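Local coordinates for putative L-alanine-DL-glutamate epimerase (Burkholderia xenovorans, PDB 3SN0), which probably acts as a magnesium-dependent racemase or epimerase of the mandelate racemase/muconate lactonizing enzyme family, at residues V121-C126 and R157-I162; H125-R130 and D145-T150; K163-I168 and L217-F222; D240-E245 and N338-E343. All blocks are in the same frame, centred on the assembly; numbering follows the deposited sequence.

Interaction 1 (V121-C126 and R157-I162). With FUM (fumaric acid), chain C.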
# COMPACT_ATOMS: atom_id res chain seq x y z
N VAL A 121 5.74 -32.24 -22.82
CA VAL A 121 5.02 -31.26 -23.61
C VAL A 121 3.54 -31.36 -23.41
O VAL A 121 3.03 -32.33 -22.85
CB VAL A 121 5.33 -31.43 -25.13
CG1 VAL A 121 6.82 -31.26 -25.38
CG2 VAL A 121 4.83 -32.79 -25.65
N TYR A 122 2.84 -30.32 -23.84
CA TYR A 122 1.43 -30.45 -24.18
C TYR A 122 1.22 -30.26 -25.68
O TYR A 122 1.95 -29.50 -26.34
CB TYR A 122 0.55 -29.52 -23.37
CG TYR A 122 0.68 -28.04 -23.61
CD1 TYR A 122 -0.10 -27.41 -24.58
CD2 TYR A 122 1.52 -27.25 -22.83
CE1 TYR A 122 -0.03 -26.04 -24.78
CE2 TYR A 122 1.60 -25.87 -23.03
CZ TYR A 122 0.80 -25.27 -23.99
OH TYR A 122 0.88 -23.92 -24.21
N TRP A 123 0.23 -30.98 -26.20
CA TRP A 123 -0.18 -30.89 -27.60
C TRP A 123 -1.12 -29.69 -27.69
O TRP A 123 -2.28 -29.73 -27.24
CB TRP A 123 -0.88 -32.18 -28.02
CG TRP A 123 -1.45 -32.22 -29.41
CD1 TRP A 123 -1.69 -31.18 -30.25
CD2 TRP A 123 -1.90 -33.39 -30.10
NE1 TRP A 123 -2.24 -31.61 -31.43
CE2 TRP A 123 -2.40 -32.97 -31.36
CE3 TRP A 123 -1.94 -34.75 -29.78
CZ2 TRP A 123 -2.92 -33.86 -32.30
CZ3 TRP A 123 -2.45 -35.64 -30.73
CH2 TRP A 123 -2.93 -35.19 -31.97
N SER A 124 -0.60 -28.63 -28.26
CA SER A 124 -1.29 -27.35 -28.32
C SER A 124 -2.25 -27.29 -29.50
O SER A 124 -2.17 -28.09 -30.42
CB SER A 124 -0.25 -26.23 -28.40
OG SER A 124 -0.84 -24.99 -28.09
N HIS A 125 -3.13 -26.29 -29.49
CA HIS A 125 -4.10 -26.11 -30.57
C HIS A 125 -4.78 -27.42 -30.93
O HIS A 125 -4.83 -27.82 -32.09
CB HIS A 125 -3.42 -25.45 -31.77
CG HIS A 125 -2.73 -24.17 -31.39
ND1 HIS A 125 -1.37 -24.11 -31.15
CD2 HIS A 125 -3.22 -22.94 -31.13
CE1 HIS A 125 -1.06 -22.88 -30.77
NE2 HIS A 125 -2.16 -22.15 -30.76
N CYS A 126 -5.30 -28.07 -29.89
CA CYS A 126 -5.85 -29.40 -29.95
C CYS A 126 -7.23 -29.40 -29.30
O CYS A 126 -7.34 -29.43 -28.06
CB CYS A 126 -4.93 -30.36 -29.20
SG CYS A 126 -5.51 -32.08 -29.19
N ARG A 157 -1.55 -41.57 -28.38
CA ARG A 157 -0.19 -41.24 -28.80
C ARG A 157 0.72 -40.86 -27.61
O ARG A 157 1.85 -40.42 -27.80
CB ARG A 157 -0.22 -40.13 -29.86
CG ARG A 157 -0.75 -40.61 -31.20
CD ARG A 157 -1.00 -39.47 -32.18
NE ARG A 157 0.25 -38.90 -32.67
CZ ARG A 157 0.32 -37.88 -33.52
NH1 ARG A 157 -0.78 -37.31 -33.98
NH2 ARG A 157 1.51 -37.44 -33.91
N GLN A 158 0.21 -41.06 -26.39
CA GLN A 158 0.96 -40.93 -25.15
C GLN A 158 1.27 -39.48 -24.76
O GLN A 158 2.16 -39.24 -23.94
CB GLN A 158 2.26 -41.76 -25.19
CG GLN A 158 2.15 -43.19 -25.70
CD GLN A 158 3.53 -43.81 -25.95
OE1 GLN A 158 4.22 -44.16 -25.01
NE2 GLN A 158 3.94 -43.92 -27.24
N PHE A 159 0.53 -38.52 -25.31
CA PHE A 159 0.65 -37.13 -24.84
C PHE A 159 -0.11 -37.00 -23.56
O PHE A 159 -1.16 -37.64 -23.37
CB PHE A 159 0.20 -36.16 -25.90
CG PHE A 159 1.12 -36.16 -27.09
CD1 PHE A 159 0.80 -36.87 -28.23
CD2 PHE A 159 2.37 -35.54 -27.00
CE1 PHE A 159 1.68 -36.91 -29.30
CE2 PHE A 159 3.26 -35.58 -28.06
CZ PHE A 159 2.92 -36.26 -29.22
N ARG A 160 0.45 -36.20 -22.65
CA ARG A 160 -0.01 -36.13 -21.27
C ARG A 160 -0.93 -34.95 -21.03
O ARG A 160 -1.54 -34.83 -19.95
CB ARG A 160 1.19 -36.01 -20.36
CG ARG A 160 2.14 -37.18 -20.48
CD ARG A 160 3.42 -36.93 -19.74
NE ARG A 160 4.40 -37.99 -19.99
CZ ARG A 160 5.56 -38.10 -19.35
NH1 ARG A 160 5.91 -37.21 -18.42
NH2 ARG A 160 6.39 -39.10 -19.65
N ALA A 161 -0.99 -34.07 -22.01
CA ALA A 161 -1.76 -32.81 -21.89
C ALA A 161 -2.10 -32.25 -23.25
O ALA A 161 -1.36 -32.44 -24.19
CB ALA A 161 -0.99 -31.77 -21.06
N ILE A 162 -3.23 -31.53 -23.33
CA ILE A 162 -3.68 -30.92 -24.58
C ILE A 162 -4.27 -29.55 -24.27
O ILE A 162 -4.76 -29.35 -23.16
CB ILE A 162 -4.76 -31.81 -25.32
CG1 ILE A 162 -6.02 -31.95 -24.47
CG2 ILE A 162 -4.17 -33.18 -25.65
CD1 ILE A 162 -7.07 -32.91 -25.04
OXT FUM C . -7.24 -17.47 -31.69
C FUM C . -6.07 -17.37 -32.14
O FUM C . -5.84 -16.71 -33.19
C4 FUM C . -4.92 -18.04 -31.49
C5 FUM C . -5.05 -18.76 -30.37
C6 FUM C . -3.88 -19.41 -29.74
O7 FUM C . -2.76 -19.37 -30.33
O8 FUM C . -4.02 -19.98 -28.62
O HOH W 1 2.91 -35.01 -23.28
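Arg157, just past the end of helix 144-156, lays NH1 3.6 Å from CH2 of Trp123, guanidinium and indole planes 69° apart; the same NH1 is salt-bridged to Glu153. The chain then turns through Gln158, whose positive phi closes a Schellman motif on that helix. Phe159 follows with an aromatic contact: Trp123, its CG anti to the backbone N (chi1 176°), carries its indole toward Phe159 and Arg157 and points an edge at the phenyl face in an offset edge-to-face pair, centroids 5.6 Å apart, while Val121 CG2 meets the phenyl rim at CD2. At Arg160 the backbone N gives its hydrogen to a water that in turn donates to Val121 O, bridging the two segments. Ala161 O then accepts from Trp123 N over 2.9 Å, and its CB abuts CB of Tyr122 at 3.6 Å. Ile162 CG2 touches Cys126 SG (3.9 Å) and, more loosely, Trp123 CB, and its CA approaches Trp123 O at 3.2 Å in a CA-H...O contact. Trp123 and Ile162 form a single bridge joining strand 118-123 to strand 161-168, the first two strands of the barrel, where the following loop delivers His125 to fumarate, consistent with the modified TIM barrel of the enolase superfamily.

Interaction 2 (H125-R130 and D145-T150). With FUM (fumaric acid), chain C.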
# COMPACT_ATOMS: atom_id res chain seq x y z
N HIS A 125 -3.13 -26.29 -29.49
CA HIS A 125 -4.10 -26.11 -30.57
C HIS A 125 -4.78 -27.42 -30.93
O HIS A 125 -4.83 -27.82 -32.09
CB HIS A 125 -3.42 -25.45 -31.77
CG HIS A 125 -2.73 -24.17 -31.39
ND1 HIS A 125 -1.37 -24.11 -31.15
CD2 HIS A 125 -3.22 -22.94 -31.13
CE1 HIS A 125 -1.06 -22.88 -30.77
NE2 HIS A 125 -2.16 -22.15 -30.76
N CYS A 126 -5.30 -28.07 -29.89
CA CYS A 126 -5.85 -29.40 -29.95
C CYS A 126 -7.23 -29.40 -29.30
O CYS A 126 -7.34 -29.43 -28.06
CB CYS A 126 -4.93 -30.36 -29.20
SG CYS A 126 -5.51 -32.08 -29.19
N PRO A 127 -8.30 -29.39 -30.12
CA PRO A 127 -8.37 -29.59 -31.57
C PRO A 127 -8.44 -28.30 -32.41
O PRO A 127 -8.86 -28.34 -33.57
CB PRO A 127 -9.67 -30.39 -31.72
CG PRO A 127 -10.53 -29.89 -30.58
CD PRO A 127 -9.64 -29.30 -29.53
N THR A 128 -7.97 -27.19 -31.86
CA THR A 128 -8.06 -25.88 -32.51
C THR A 128 -7.57 -25.85 -33.97
O THR A 128 -8.26 -25.33 -34.83
CB THR A 128 -7.27 -24.87 -31.68
OG1 THR A 128 -7.71 -24.96 -30.32
CG2 THR A 128 -7.44 -23.45 -32.22
N TRP A 129 -6.42 -26.44 -34.25
CA TRP A 129 -5.89 -26.44 -35.62
C TRP A 129 -6.73 -27.29 -36.59
O TRP A 129 -6.90 -26.92 -37.76
CB TRP A 129 -4.43 -26.91 -35.66
CG TRP A 129 -3.32 -25.90 -35.34
CD1 TRP A 129 -1.98 -26.20 -35.29
CD2 TRP A 129 -3.42 -24.50 -35.02
NE1 TRP A 129 -1.25 -25.09 -34.98
CE2 TRP A 129 -2.10 -24.03 -34.81
CE3 TRP A 129 -4.48 -23.60 -34.88
CZ2 TRP A 129 -1.82 -22.71 -34.46
CZ3 TRP A 129 -4.20 -22.29 -34.54
CH2 TRP A 129 -2.88 -21.85 -34.34
N ARG A 130 -7.25 -28.43 -36.13
CA ARG A 130 -8.09 -29.28 -37.00
C ARG A 130 -9.47 -28.64 -37.25
O ARG A 130 -10.11 -28.94 -38.25
CB ARG A 130 -8.24 -30.69 -36.43
CG ARG A 130 -6.93 -31.46 -36.40
CD ARG A 130 -7.06 -32.85 -35.78
NE ARG A 130 -5.73 -33.43 -35.62
CZ ARG A 130 -5.48 -34.69 -35.31
NH1 ARG A 130 -6.47 -35.56 -35.11
NH2 ARG A 130 -4.23 -35.09 -35.22
N ASP A 145 -18.18 -34.96 -31.76
CA ASP A 145 -17.57 -36.28 -31.86
C ASP A 145 -16.11 -36.20 -32.30
O ASP A 145 -15.29 -36.98 -31.82
CB ASP A 145 -18.33 -37.20 -32.83
CG ASP A 145 -17.80 -38.61 -32.81
OD1 ASP A 145 -17.36 -39.10 -33.87
OD2 ASP A 145 -17.78 -39.22 -31.70
N GLY A 146 -15.80 -35.30 -33.22
CA GLY A 146 -14.43 -35.10 -33.68
C GLY A 146 -13.54 -34.49 -32.59
O GLY A 146 -12.36 -34.83 -32.48
N VAL A 147 -14.11 -33.61 -31.79
CA VAL A 147 -13.44 -33.10 -30.59
C VAL A 147 -13.04 -34.27 -29.69
O VAL A 147 -11.89 -34.37 -29.29
CB VAL A 147 -14.29 -32.06 -29.85
CG1 VAL A 147 -13.68 -31.70 -28.48
CG2 VAL A 147 -14.47 -30.82 -30.75
N LYS A 148 -13.99 -35.15 -29.39
CA LYS A 148 -13.71 -36.32 -28.56
C LYS A 148 -12.63 -37.17 -29.17
O LYS A 148 -11.71 -37.57 -28.48
CB LYS A 148 -14.97 -37.15 -28.32
CG LYS A 148 -14.73 -38.44 -27.54
CD LYS A 148 -16.04 -39.23 -27.44
CE LYS A 148 -15.86 -40.55 -26.70
NZ LYS A 148 -17.13 -40.97 -26.03
N ARG A 149 -12.73 -37.47 -30.47
CA ARG A 149 -11.76 -38.34 -31.13
C ARG A 149 -10.35 -37.76 -31.11
O ARG A 149 -9.36 -38.50 -31.02
CB ARG A 149 -12.18 -38.63 -32.58
CG ARG A 149 -13.43 -39.48 -32.67
CD ARG A 149 -13.80 -39.78 -34.11
NE ARG A 149 -15.05 -40.54 -34.19
CZ ARG A 149 -15.12 -41.86 -34.17
NH1 ARG A 149 -14.03 -42.60 -34.06
NH2 ARG A 149 -16.30 -42.45 -34.25
N THR A 150 -10.25 -36.45 -31.21
CA THR A 150 -8.92 -35.80 -31.17
C THR A 150 -8.25 -35.99 -29.81
O THR A 150 -7.07 -36.34 -29.73
CB THR A 150 -9.01 -34.31 -31.50
OG1 THR A 150 -9.75 -34.13 -32.71
CG2 THR A 150 -7.61 -33.73 -31.66
OXT FUM C . -7.24 -17.47 -31.69
C FUM C . -6.07 -17.37 -32.14
O FUM C . -5.84 -16.71 -33.19
C4 FUM C . -4.92 -18.04 -31.49
C5 FUM C . -5.05 -18.76 -30.37
C6 FUM C . -3.88 -19.41 -29.74
O7 FUM C . -2.76 -19.37 -30.33
O8 FUM C . -4.02 -19.98 -28.62
O HOH W 2 -9.43 -35.54 -34.92
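The guanidinium of Arg130 has the methyl CG2 of Thr150 over one face, 4.1 Å from NH1, and a water at its edge, in the plane. That water accepts from Arg130 NH1 and donates to Thr150 OG1 at 2.6 Å, linking the two side chains, which run past each other in opposite directions. At the start of the same segment, the imidazole of His125 carries Trp129 CZ2 over the centre of one face, 3.4 Å above the plane, and fumarate at its edge: NE2 donates to O7 over 2.9 Å at 164°. Thr150 is the residue of helix 144-156 most covered here. With its methyl anti to the backbone N and its hydroxyl anti to the carbonyl carbon (chi1 -51°), it turns CG2 to Cys126 SG, 3.6 Å away, and to Pro127 CB, while OG1 donates back to Gly146 O. That carbonyl also accepts from Thr150 N, the two donors arriving from opposite faces of its plane. Pro127, which follows a cis peptide bond and is the N-cap residue of helix 128-132, rests CG on Val147 CG2 at 4.1 Å. Leu206 of helix 193-210 touches both residues. Arg130 is held further by salt bridges to Asp347 and Glu153, which would balance its buried charge. No direct hydrogen bond crosses between the segments, so the loop carrying the fumarate-binding histidine meets the first barrel helix through apolar surfaces, with one water as the polar link.

Interaction 3 (K163-I168 and L217-F222). With MG (magnesium ion), chain B; FUM (fumaric acid), chain C.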
# COMPACT_ATOMS: atom_id res chain seq x y z
N LYS A 163 -4.17 -28.61 -25.21
CA LYS A 163 -4.73 -27.27 -25.02
C LYS A 163 -5.71 -26.90 -26.11
O LYS A 163 -5.39 -26.98 -27.31
CB LYS A 163 -3.64 -26.21 -24.94
CG LYS A 163 -4.16 -24.85 -24.45
CD LYS A 163 -3.04 -23.88 -24.07
CE LYS A 163 -2.41 -23.21 -25.27
NZ LYS A 163 -1.16 -22.49 -24.89
N THR A 164 -6.90 -26.47 -25.69
CA THR A 164 -7.92 -26.02 -26.60
C THR A 164 -8.22 -24.53 -26.39
O THR A 164 -7.67 -23.89 -25.49
CB THR A 164 -9.22 -26.87 -26.48
OG1 THR A 164 -10.08 -26.53 -27.57
CG2 THR A 164 -9.96 -26.63 -25.13
N ASN A 165 -9.09 -24.00 -27.23
CA ASN A 165 -9.49 -22.57 -27.20
C ASN A 165 -11.03 -22.53 -27.12
O ASN A 165 -11.60 -23.46 -26.58
CB ASN A 165 -8.94 -21.85 -28.45
CG ASN A 165 -7.42 -21.89 -28.52
OD1 ASN A 165 -6.82 -22.88 -28.98
ND2 ASN A 165 -6.76 -20.78 -28.11
N ILE A 166 -11.69 -21.49 -27.61
CA ILE A 166 -13.13 -21.36 -27.41
C ILE A 166 -13.84 -21.65 -28.72
O ILE A 166 -13.50 -21.04 -29.75
CB ILE A 166 -13.54 -19.95 -26.95
CG1 ILE A 166 -12.70 -19.51 -25.74
CG2 ILE A 166 -15.04 -19.91 -26.60
CD1 ILE A 166 -12.82 -17.99 -25.44
N PHE A 167 -14.83 -22.54 -28.67
CA PHE A 167 -15.57 -22.96 -29.87
C PHE A 167 -17.06 -22.94 -29.66
O PHE A 167 -17.55 -23.29 -28.59
CB PHE A 167 -15.12 -24.35 -30.31
CG PHE A 167 -13.74 -24.34 -30.86
CD1 PHE A 167 -13.52 -23.94 -32.16
CD2 PHE A 167 -12.65 -24.64 -30.06
CE1 PHE A 167 -12.26 -23.88 -32.66
CE2 PHE A 167 -11.38 -24.56 -30.57
CZ PHE A 167 -11.20 -24.18 -31.87
N ILE A 168 -17.77 -22.53 -30.71
CA ILE A 168 -19.22 -22.52 -30.73
C ILE A 168 -19.72 -23.68 -31.60
O ILE A 168 -19.44 -23.72 -32.80
CB ILE A 168 -19.75 -21.22 -31.31
CG1 ILE A 168 -19.15 -20.02 -30.58
CG2 ILE A 168 -21.27 -21.18 -31.27
CD1 ILE A 168 -19.44 -19.98 -29.05
N LEU A 217 -5.82 -28.15 -20.85
CA LEU A 217 -5.55 -26.73 -20.71
C LEU A 217 -6.57 -25.95 -21.54
O LEU A 217 -6.93 -26.37 -22.65
CB LEU A 217 -4.14 -26.39 -21.20
CG LEU A 217 -2.93 -26.96 -20.44
CD1 LEU A 217 -2.85 -28.51 -20.49
CD2 LEU A 217 -1.70 -26.35 -21.02
N LEU A 218 -6.99 -24.81 -21.04
CA LEU A 218 -7.97 -23.96 -21.74
C LEU A 218 -7.37 -22.58 -21.97
O LEU A 218 -7.03 -21.90 -21.02
CB LEU A 218 -9.25 -23.82 -20.93
CG LEU A 218 -10.35 -22.89 -21.48
CD1 LEU A 218 -10.78 -23.32 -22.91
CD2 LEU A 218 -11.53 -22.82 -20.51
N ASP A 219 -7.24 -22.17 -23.23
CA ASP A 219 -6.70 -20.86 -23.56
C ASP A 219 -7.85 -19.95 -23.98
O ASP A 219 -8.52 -20.21 -24.97
CB ASP A 219 -5.65 -20.98 -24.66
CG ASP A 219 -4.74 -19.78 -24.73
OD1 ASP A 219 -5.15 -18.67 -24.32
OD2 ASP A 219 -3.59 -19.94 -25.24
N LEU A 220 -8.02 -18.86 -23.25
CA LEU A 220 -9.05 -17.87 -23.53
C LEU A 220 -8.49 -16.63 -24.24
O LEU A 220 -9.24 -15.73 -24.61
CB LEU A 220 -9.74 -17.47 -22.22
CG LEU A 220 -10.37 -18.60 -21.40
CD1 LEU A 220 -10.92 -18.05 -20.08
CD2 LEU A 220 -11.45 -19.33 -22.18
N ASN A 221 -7.17 -16.62 -24.47
CA ASN A 221 -6.48 -15.50 -25.11
C ASN A 221 -6.97 -14.14 -24.56
O ASN A 221 -7.06 -13.96 -23.33
CB ASN A 221 -6.58 -15.62 -26.64
CG ASN A 221 -6.05 -16.94 -27.15
OD1 ASN A 221 -6.81 -17.90 -27.33
ND2 ASN A 221 -4.74 -17.01 -27.38
N PHE A 222 -7.28 -13.19 -25.44
CA PHE A 222 -7.75 -11.86 -25.06
C PHE A 222 -9.27 -11.78 -25.27
O PHE A 222 -9.80 -10.72 -25.55
CB PHE A 222 -7.09 -10.78 -25.94
CG PHE A 222 -5.61 -10.57 -25.73
CD1 PHE A 222 -5.16 -9.58 -24.84
CD2 PHE A 222 -4.68 -11.27 -26.49
CE1 PHE A 222 -3.81 -9.33 -24.68
CE2 PHE A 222 -3.31 -11.01 -26.35
CZ PHE A 222 -2.87 -10.03 -25.46
MG MG B . -1.84 -18.63 -25.18
OXT FUM C . -7.24 -17.47 -31.69
C FUM C . -6.07 -17.37 -32.14
O FUM C . -5.84 -16.71 -33.19
C4 FUM C . -4.92 -18.04 -31.49
C5 FUM C . -5.05 -18.76 -30.37
C6 FUM C . -3.88 -19.41 -29.74
O7 FUM C . -2.76 -19.37 -30.33
O8 FUM C . -4.02 -19.98 -28.62
O HOH W 3 -3.04 -17.17 -24.53
O HOH W 4 -2.08 -18.39 -27.15
O HOH W 5 -0.56 -20.32 -25.72
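Asp219 turns its carboxylate away from the backbone N (chi1 -161°) and sends OD2 to the magnesium ion; Lys163, extended at first and then bent at chi3 (79°), brings CE to 3.5 Å from that same OD2. Both residues sit at the C-terminal ends of adjacent parallel barrel strands, 161-168 and 215-219, where the enolase superfamily places its active site. The strands are joined by Thr164 N to Leu217 O and by Asp219 N to Thr164 O, the second bond 2.9 Å long. On the Lys163 and Leu217 side of the sheet, the lysine's CG packs on the leucine's CB, and NZ has Tyr122 OH and Glu245 as polar partners. On the opposite side Thr164 CG2 faces Leu218 CD1, and Ile166 CD1 meets Leu220 CD2 at 3.8 Å. Asp219 OD1 accepts from Asn221 N in an Asx turn, which would help to position Asn221. Glu245 and Glu269 complete the metal's protein ligands. Asn165 and Asn221 lie with their amides almost coplanar, and both reach fumarate O8, Asn221 ND2 only weakly. Asn165 OD1 is hydrogen-bonded to Thr128 OG1. Asn165 ND2 donates to O8 at 2.9 Å and also to Asn221 OD1 at 3.0 Å, meeting that oxygen on an in-plane lone pair.

Interaction 4 (D240-E245 and N338-E343). With MG (magnesium ion), chain B.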
# COMPACT_ATOMS: atom_id res chain seq x y z
N ASP A 240 -11.81 -30.17 -14.24
CA ASP A 240 -10.43 -30.41 -13.85
C ASP A 240 -9.57 -29.81 -14.96
O ASP A 240 -9.39 -30.44 -15.99
CB ASP A 240 -10.18 -31.91 -13.71
CG ASP A 240 -8.73 -32.25 -13.43
OD1 ASP A 240 -7.96 -31.38 -12.95
OD2 ASP A 240 -8.36 -33.42 -13.68
N LEU A 241 -9.08 -28.59 -14.76
CA LEU A 241 -8.26 -27.91 -15.77
C LEU A 241 -6.83 -27.69 -15.27
O LEU A 241 -6.63 -27.20 -14.17
CB LEU A 241 -8.90 -26.60 -16.19
CG LEU A 241 -10.32 -26.68 -16.76
CD1 LEU A 241 -10.92 -25.29 -16.98
CD2 LEU A 241 -10.33 -27.51 -18.07
N PHE A 242 -5.87 -28.08 -16.11
CA PHE A 242 -4.43 -27.96 -15.82
C PHE A 242 -4.07 -26.49 -15.64
O PHE A 242 -3.39 -26.11 -14.71
CB PHE A 242 -3.65 -28.56 -16.99
CG PHE A 242 -2.16 -28.62 -16.80
CD1 PHE A 242 -1.57 -29.74 -16.26
CD2 PHE A 242 -1.34 -27.61 -17.28
CE1 PHE A 242 -0.19 -29.82 -16.15
CE2 PHE A 242 0.03 -27.69 -17.16
CZ PHE A 242 0.60 -28.81 -16.62
N TRP A 243 -4.59 -25.66 -16.53
CA TRP A 243 -4.59 -24.22 -16.34
C TRP A 243 -5.60 -23.57 -17.25
O TRP A 243 -6.06 -24.19 -18.24
CB TRP A 243 -3.21 -23.58 -16.50
CG TRP A 243 -2.61 -23.39 -17.89
CD1 TRP A 243 -3.22 -22.87 -18.99
CD2 TRP A 243 -1.25 -23.63 -18.27
NE1 TRP A 243 -2.33 -22.79 -20.03
CE2 TRP A 243 -1.11 -23.25 -19.61
CE3 TRP A 243 -0.13 -24.14 -17.60
CZ2 TRP A 243 0.09 -23.36 -20.31
CZ3 TRP A 243 1.06 -24.27 -18.30
CH2 TRP A 243 1.16 -23.88 -19.63
N VAL A 244 -5.95 -22.34 -16.90
CA VAL A 244 -6.73 -21.46 -17.75
C VAL A 244 -5.84 -20.28 -18.10
O VAL A 244 -5.33 -19.60 -17.22
CB VAL A 244 -8.02 -21.00 -17.10
CG1 VAL A 244 -8.79 -20.07 -18.08
CG2 VAL A 244 -8.90 -22.20 -16.74
N GLU A 245 -5.65 -20.09 -19.40
CA GLU A 245 -4.72 -19.12 -19.94
C GLU A 245 -5.50 -17.87 -20.34
O GLU A 245 -6.45 -17.95 -21.11
CB GLU A 245 -4.01 -19.73 -21.15
CG GLU A 245 -2.71 -19.08 -21.57
CD GLU A 245 -1.96 -19.89 -22.62
OE1 GLU A 245 -1.29 -19.26 -23.46
OE2 GLU A 245 -2.02 -21.15 -22.61
N ASN A 338 13.17 -23.76 -13.45
CA ASN A 338 11.77 -23.53 -13.11
C ASN A 338 10.86 -23.66 -14.34
O ASN A 338 10.15 -22.72 -14.71
CB ASN A 338 11.60 -22.18 -12.40
CG ASN A 338 12.20 -21.00 -13.19
OD1 ASN A 338 13.34 -21.05 -13.63
ND2 ASN A 338 11.44 -19.90 -13.29
N LEU A 339 10.87 -24.85 -14.95
CA LEU A 339 10.11 -25.11 -16.17
C LEU A 339 8.82 -25.83 -15.85
O LEU A 339 8.83 -26.94 -15.35
CB LEU A 339 10.94 -25.95 -17.15
CG LEU A 339 10.32 -26.28 -18.51
CD1 LEU A 339 10.41 -25.07 -19.41
CD2 LEU A 339 11.05 -27.50 -19.12
N ARG A 340 7.69 -25.21 -16.19
CA ARG A 340 6.40 -25.82 -15.97
C ARG A 340 6.10 -26.98 -16.89
O ARG A 340 5.65 -28.03 -16.44
CB ARG A 340 5.27 -24.78 -16.15
CG ARG A 340 3.88 -25.35 -15.84
CD ARG A 340 3.79 -25.67 -14.37
NE ARG A 340 2.60 -26.43 -14.00
CZ ARG A 340 2.48 -27.76 -14.02
NH1 ARG A 340 3.47 -28.55 -14.46
NH2 ARG A 340 1.35 -28.31 -13.59
N ILE A 341 6.33 -26.75 -18.18
CA ILE A 341 5.93 -27.64 -19.27
C ILE A 341 6.36 -26.93 -20.57
O ILE A 341 6.66 -25.71 -20.54
CB ILE A 341 4.42 -27.92 -19.25
CG1 ILE A 341 4.06 -29.08 -20.18
CG2 ILE A 341 3.61 -26.70 -19.66
CD1 ILE A 341 2.69 -29.70 -19.86
N MSE A 342 6.41 -27.65 -21.69
CA MSE A 342 6.64 -27.01 -22.99
C MSE A 342 5.50 -27.24 -23.96
O MSE A 342 5.00 -28.35 -24.12
CB MSE A 342 7.96 -27.45 -23.65
CG MSE A 342 8.20 -26.76 -25.08
SE MSE A 342 9.99 -27.16 -25.48
CE MSE A 342 9.83 -27.09 -27.47
N GLU A 343 5.06 -26.16 -24.57
CA GLU A 343 4.05 -26.19 -25.61
C GLU A 343 4.65 -26.73 -26.89
O GLU A 343 5.80 -26.45 -27.22
CB GLU A 343 3.58 -24.76 -25.88
CG GLU A 343 2.51 -24.67 -26.94
CD GLU A 343 2.08 -23.27 -27.27
OE1 GLU A 343 2.78 -22.29 -26.91
OE2 GLU A 343 1.03 -23.14 -27.91
MG MG B . -1.84 -18.63 -25.18
O HOH W 6 -1.13 -26.71 -13.32
O HOH W 4 -2.08 -18.39 -27.15
O HOH W 3 -3.04 -17.17 -24.53
O HOH W 5 -0.56 -20.32 -25.72
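Phe242 and Arg340 approach from opposite directions in the tight part of this contact: CZ of the phenyl ring lies over one face of the guanidinium, offset toward its rim, and approaches NH2 to 3.2 Å. The two planes are inclined by 37°, so this is no parallel stack. Arg340 bends at chi2 (66°), which swings the guanidinium across the ring end while its CG remains at the edge of the Trp243 indole, 3.9 Å from CZ3. Beside it Ile341 divides its branches between the two aromatic rings, CG2 going to Trp243 CH2 at 3.7 Å and CD1 to Phe242 CZ at 4.0 Å. These side chains bridge the interior of the barrel, since strand 243-245 and strand 342-344 are not neighbours and the nearest backbones, at Phe242 and Ile341, stay 10.9 Å apart between CA atoms. Toward the C-terminal ends of the strands, Trp243 NE1 donates to Glu245 OE2, met on its anti side, while OE1 of that glutamate binds the magnesium ion at 1.9 Å. Packing is looser over the centre of the phenyl ring, on the same side as the guanidinium, where a water takes the place of side chain, donating to Phe242 O and accepting from Arg340 NH2 at 3.0 Å. Arg340 NE turns to a salt bridge with Glu227 of the third subunit.

In the fold
Interactions 1 and 2 share His125 and Cys126 on their first segments; interactions 3 and 4 come later in the chain. Interactions 1 and 2 have centres about 11 Å apart; helix 144-156 of the second leads into strand 161-168, which interactions 1 and 3 share. That strand neighbours 215-219, itself next to 243-245, so interactions 3 and 4, about 13 Å apart between centres, occupy successive barrel strands and meet at the magnesium ion. Strand 342-344 of interaction 4 pairs with 118-123 of interaction 1, bringing the contacts back together around the barrel. The first three contacts include fumarate ligands, so metal and ligand sites are assembled from sequence-distant segments.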